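Local coordinates for protein amide synthase (Vibrio cholerae, PDB 1L5A) that probably forms amide bonds in vibriobactin biosynthesis, as a condensation enzyme of nonribosomal peptide synthesis, at residues A[181-184]-A[185-189]; A[313-316]-A[317-321]. All coordinates share one frame; numbering follows the deposited sequence.

Contact 1: residues A[181-184]-A[185-189]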
loop_
_atom_site.group_PDB
_atom_site.type_symbol
_atom_site.label_atom_id
_atom_site.label_comp_id
_atom_site.label_asym_id
_atom_site.label_seq_id
_atom_site.Cartn_x
_atom_site.Cartn_y
_atom_site.Cartn_z
ATOM N N LYS A 181 -14.511 -1.031 -7.709
ATOM C CA LYS A 181 -15.884 -1.140 -8.189
ATOM C C LYS A 181 -16.550 0.227 -8.074
ATOM O O LYS A 181 -17.197 0.707 -9.010
ATOM C CB LYS A 181 -16.664 -2.142 -7.353
ATOM C CG LYS A 181 -18.147 -2.129 -7.628
ATOM C CD LYS A 181 -18.815 -3.296 -6.946
ATOM C CE LYS A 181 -20.303 -3.303 -7.205
ATOM N NZ LYS A 181 -20.900 -4.587 -6.737
ATOM N N GLN A 182 -16.378 0.847 -6.912
ATOM C CA GLN A 182 -16.929 2.166 -6.635
ATOM C C GLN A 182 -16.563 3.130 -7.767
ATOM O O GLN A 182 -17.429 3.763 -8.372
ATOM C CB GLN A 182 -16.359 2.688 -5.313
ATOM C CG GLN A 182 -16.960 3.994 -4.833
ATOM C CD GLN A 182 -18.397 3.829 -4.365
ATOM O OE1 GLN A 182 -19.194 3.121 -4.994
ATOM N NE2 GLN A 182 -18.741 4.492 -3.259
ATOM N N PHE A 183 -15.271 3.204 -8.066
ATOM C CA PHE A 183 -14.767 4.095 -9.089
ATOM C C PHE A 183 -15.315 3.884 -10.503
ATOM O O PHE A 183 -15.678 4.863 -11.172
ATOM C CB PHE A 183 -13.239 4.033 -9.116
ATOM C CG PHE A 183 -12.625 4.698 -10.319
ATOM C CD1 PHE A 183 -12.285 6.037 -10.289
ATOM C CD2 PHE A 183 -12.427 3.978 -11.503
ATOM C CE1 PHE A 183 -11.756 6.662 -11.417
ATOM C CE2 PHE A 183 -11.904 4.587 -12.633
ATOM C CZ PHE A 183 -11.567 5.938 -12.593
ATOM N N TRP A 184 -15.363 2.639 -10.976
ATOM C CA TRP A 184 -15.861 2.411 -12.329
ATOM C C TRP A 184 -17.338 2.720 -12.354
ATOM O O TRP A 184 -17.841 3.273 -13.327
ATOM C CB TRP A 184 -15.600 0.973 -12.820
ATOM C CG TRP A 184 -14.157 0.718 -13.057
ATOM C CD1 TRP A 184 -13.299 0.067 -12.216
ATOM C CD2 TRP A 184 -13.345 1.270 -14.109
ATOM N NE1 TRP A 184 -12.006 0.196 -12.667
ATOM C CE2 TRP A 184 -12.003 0.926 -13.825
ATOM C CE3 TRP A 184 -13.621 2.030 -15.255
ATOM C CZ2 TRP A 184 -10.938 1.312 -14.642
ATOM C CZ3 TRP A 184 -12.557 2.421 -16.075
ATOM C CH2 TRP A 184 -11.232 2.058 -15.762
ATOM N N GLN A 185 -18.027 2.385 -11.272
ATOM C CA GLN A 185 -19.457 2.656 -11.177
ATOM C C GLN A 185 -19.753 4.160 -11.367
ATOM O O GLN A 185 -20.656 4.554 -12.105
ATOM C CB GLN A 185 -19.951 2.212 -9.817
ATOM C CG GLN A 185 -21.440 2.080 -9.690
ATOM C CD GLN A 185 -21.822 1.617 -8.296
ATOM O OE1 GLN A 185 -21.758 2.392 -7.332
ATOM N NE2 GLN A 185 -22.189 0.337 -8.172
ATOM N N GLY A 186 -18.973 5.001 -10.705
ATOM C CA GLY A 186 -19.206 6.419 -10.825
ATOM C C GLY A 186 -18.760 6.975 -12.149
ATOM O O GLY A 186 -19.396 7.877 -12.685
ATOM N N TYR A 187 -17.663 6.434 -12.670
ATOM C CA TYR A 187 -17.090 6.867 -13.941
ATOM C C TYR A 187 -18.093 6.723 -15.076
ATOM O O TYR A 187 -18.261 7.635 -15.891
ATOM C CB TYR A 187 -15.860 6.025 -14.264
ATOM C CG TYR A 187 -15.001 6.578 -15.382
ATOM C CD1 TYR A 187 -14.546 7.891 -15.341
ATOM C CD2 TYR A 187 -14.574 5.765 -16.436
ATOM C CE1 TYR A 187 -13.682 8.391 -16.305
ATOM C CE2 TYR A 187 -13.702 6.263 -17.423
ATOM C CZ TYR A 187 -13.260 7.576 -17.340
ATOM O OH TYR A 187 -12.382 8.088 -18.275
ATOM N N LEU A 188 -18.748 5.567 -15.123
ATOM C CA LEU A 188 -19.724 5.290 -16.162
ATOM C C LEU A 188 -21.045 6.014 -15.942
ATOM O O LEU A 188 -21.683 6.420 -16.905
ATOM C CB LEU A 188 -19.981 3.776 -16.287
ATOM C CG LEU A 188 -18.758 2.858 -16.474
ATOM C CD1 LEU A 188 -19.212 1.411 -16.782
ATOM C CD2 LEU A 188 -17.869 3.402 -17.578
ATOM N N ARG A 189 -21.455 6.186 -14.689
ATOM C CA ARG A 189 -22.726 6.856 -14.392
ATOM C C ARG A 189 -22.728 8.277 -14.927
ATOM O O ARG A 189 -23.653 8.699 -15.622
ATOM C CB ARG A 189 -22.973 6.873 -12.886
ATOM C CG ARG A 189 -24.340 7.400 -12.462
ATOM C CD ARG A 189 -24.737 6.788 -11.121
ATOM N NE ARG A 189 -24.855 5.332 -11.231
ATOM C CZ ARG A 189 -24.457 4.462 -10.303
ATOM N NH1 ARG A 189 -23.899 4.891 -9.175
ATOM N NH2 ARG A 189 -24.622 3.156 -10.505
#
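An aromatic cluster on the last turns of helix 175-189 brings Phe-183 and Trp-184 together with Tyr-187, one helical turn further on. Both neighbours touch the tyrosine ring near its root. Tyr-187 CD2 lies 3.9 Å from Trp-184 CZ3; the two side chains run side by side in the same direction, and their rings meet obliquely, the planes 83° apart. On the Phe-183 side the rings are close to parallel, tilted by 17°, but slid so far that they hardly overlap, and Phe-183 CZ comes only to 4.5 Å from Tyr-187 CG. Phe-183 also leans over its own neighbour: its CE2 stands 3.7 Å above the centre of the indole of Trp-184. With CG of Tyr-187 anti to the backbone N (chi1 -167°), the ring stands out from the helix, alongside the indole. In the condensation-domain fold this aromatic face is covered by helix 291-307, through Leu-305, and by strand 277-282. The polar ends reach the same surroundings, Trp-184 NE1 donating to the backbone O of His-308 and Tyr-187 OH pairing with the backbone N of Leu-282, while the His-308 ring stacks on Phe-183. Beneath the rings the alpha-helical ladder is regular, with Tyr-187 N 2.9 Å from Phe-183 O and Leu-188 N 3.1 Å from Trp-184 O. Away from the cluster, along the more exposed flank of the helix, the side chains of Gln-182 and Gln-185 cross with their amide planes well out of parallel, and their modelled OE1 atoms, both acceptors, make no bond with each other.

Contact 2: residues A[313-316]-A[317-321]; sequences IEQI and EQDQG
Gln-315 and Asp-319, one turn apart on the short helix 313-319, are joined through both backbone and side chain. Asp-319 N donates to Gln-315 O at 2.8 Å, and Gln-315 NE2 reaches Asp-319 OD1 at 3.2 Å. This second bond is fairly straight (163°), leaving in the plane of the amide but meeting the carboxylate from above its plane. A bend at chi2 (61°) turns the Gln-315 amide along the helix toward its acceptor. The tightly packed side belongs to Ile-316, whose CG2 lies 4.0 Å from Gln-320 CG as the two run alongside each other against helix 175-189. Past Asp-319 the helix ends in a Schellman motif: Gly-321, with positive phi, is the C-prime residue, its N bonded to Gln-318 O, and Leu-322 N turns back to Glu-317 O. Glu-317 extends past Ile-313 O, and its OE2 hydrogen-bonds to the backbone N of Tyr-328. The looser side carries Gln-318, which is exposed and packs on Gln-231 of the second subunit. Since Tyr-311 OH bonds to OD2 of Asp-319 while Gln-315 holds OD1, the carboxylate's rotation is probably fixed, and the nearby Lys-181 ammonium would probably also favour the anion.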
loop_
_atom_site.group_PDB
_atom_site.type_symbol
_atom_site.label_atom_id
_atom_site.label_comp_id
_atom_site.label_asym_id
_atom_site.label_seq_id
_atom_site.Cartn_x
_atom_site.Cartn_y
_atom_site.Cartn_z
ATOM N N ILE A 313 -12.865 -5.853 -16.438
ATOM C CA ILE A 313 -13.910 -5.267 -17.256
ATOM C C ILE A 313 -15.089 -6.240 -17.339
ATOM O O ILE A 313 -16.240 -5.824 -17.438
ATOM C CB ILE A 313 -13.388 -4.944 -18.683
ATOM C CG1 ILE A 313 -14.458 -4.185 -19.473
ATOM C CG2 ILE A 313 -13.002 -6.233 -19.412
ATOM C CD1 ILE A 313 -14.622 -2.737 -19.068
ATOM N N GLU A 314 -14.808 -7.538 -17.292
ATOM C CA GLU A 314 -15.879 -8.525 -17.348
ATOM C C GLU A 314 -16.754 -8.305 -16.141
ATOM O O GLU A 314 -17.980 -8.432 -16.214
ATOM C CB GLU A 314 -15.333 -9.961 -17.315
ATOM C CG GLU A 314 -14.515 -10.381 -18.539
ATOM C CD GLU A 314 -13.081 -9.870 -18.509
ATOM O OE1 GLU A 314 -12.660 -9.360 -17.446
ATOM O OE2 GLU A 314 -12.369 -10.000 -19.537
ATOM N N GLN A 315 -16.105 -7.972 -15.023
ATOM C CA GLN A 315 -16.799 -7.724 -13.761
ATOM C C GLN A 315 -17.623 -6.453 -13.922
ATOM O O GLN A 315 -18.780 -6.405 -13.519
ATOM C CB GLN A 315 -15.797 -7.561 -12.608
ATOM C CG GLN A 315 -16.465 -7.374 -11.246
ATOM C CD GLN A 315 -17.316 -8.567 -10.908
ATOM O OE1 GLN A 315 -16.822 -9.697 -10.861
ATOM N NE2 GLN A 315 -18.603 -8.337 -10.685
ATOM N N ILE A 316 -17.014 -5.424 -14.508
ATOM C CA ILE A 316 -17.721 -4.179 -14.752
ATOM C C ILE A 316 -18.970 -4.520 -15.584
ATOM O O ILE A 316 -20.067 -4.096 -15.243
ATOM C CB ILE A 316 -16.855 -3.152 -15.530
ATOM C CG1 ILE A 316 -15.650 -2.728 -14.690
ATOM C CG2 ILE A 316 -17.685 -1.934 -15.872
ATOM C CD1 ILE A 316 -14.820 -1.612 -15.321
ATOM N N GLU A 317 -18.812 -5.306 -16.646
ATOM C CA GLU A 317 -19.966 -5.667 -17.467
ATOM C C GLU A 317 -21.095 -6.165 -16.562
ATOM O O GLU A 317 -22.243 -5.713 -16.690
ATOM C CB GLU A 317 -19.623 -6.752 -18.507
ATOM C CG GLU A 317 -18.598 -6.342 -19.574
ATOM C CD GLU A 317 -18.246 -7.486 -20.536
ATOM O OE1 GLU A 317 -18.258 -8.667 -20.109
ATOM O OE2 GLU A 317 -17.951 -7.202 -21.721
ATOM N N GLN A 318 -20.777 -7.086 -15.652
ATOM C CA GLN A 318 -21.792 -7.616 -14.739
ATOM C C GLN A 318 -22.378 -6.504 -13.868
ATOM O O GLN A 318 -23.590 -6.433 -13.668
ATOM C CB GLN A 318 -21.214 -8.689 -13.814
ATOM C CG GLN A 318 -21.005 -10.061 -14.430
ATOM C CD GLN A 318 -20.608 -11.095 -13.379
ATOM O OE1 GLN A 318 -21.366 -11.336 -12.430
ATOM N NE2 GLN A 318 -19.414 -11.703 -13.534
ATOM N N ASP A 319 -21.507 -5.646 -13.350
ATOM C CA ASP A 319 -21.937 -4.559 -12.490
ATOM C C ASP A 319 -22.906 -3.636 -13.218
ATOM O O ASP A 319 -23.840 -3.106 -12.621
ATOM C CB ASP A 319 -20.732 -3.749 -11.995
ATOM C CG ASP A 319 -19.883 -4.503 -10.975
ATOM O OD1 ASP A 319 -20.232 -5.642 -10.574
ATOM O OD2 ASP A 319 -18.847 -3.946 -10.567
ATOM N N GLN A 320 -22.689 -3.455 -14.513
ATOM C CA GLN A 320 -23.535 -2.580 -15.308
ATOM C C GLN A 320 -24.775 -3.268 -15.841
ATOM O O GLN A 320 -25.449 -2.719 -16.697
ATOM C CB GLN A 320 -22.753 -2.010 -16.482
ATOM C CG GLN A 320 -21.597 -1.163 -16.083
ATOM C CD GLN A 320 -22.032 0.188 -15.598
ATOM O OE1 GLN A 320 -22.540 1.001 -16.374
ATOM N NE2 GLN A 320 -21.838 0.443 -14.310
ATOM N N GLY A 321 -25.074 -4.469 -15.371
ATOM C CA GLY A 321 -26.279 -5.122 -15.846
ATOM C C GLY A 321 -26.282 -5.956 -17.121
ATOM O O GLY A 321 -27.287 -6.608 -17.394
#

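Overall arrangement
Contacts 1 and 2 come in series along the chain, the first at the C-terminal end of helix 175-189, the second spanning helix 313-319 and the turn that closes it. Their centres are about 11 Å apart, on the same side of the chain's centre, and the two helices touch directly. The CD1 methyl of Ile-316 packs on the indole of Trp-184, and the CD1 methyl of Leu-188 packs on both Ile-316 and Gln-320. Elements well over a hundred residues apart in sequence thus pack on each other within the condensation domain, the end of helix 175-189 against the short helix 313-319, in an interface that is apolar round Trp-184, Leu-188 and Ile-316, with Lys-181 and Asp-319 beside it.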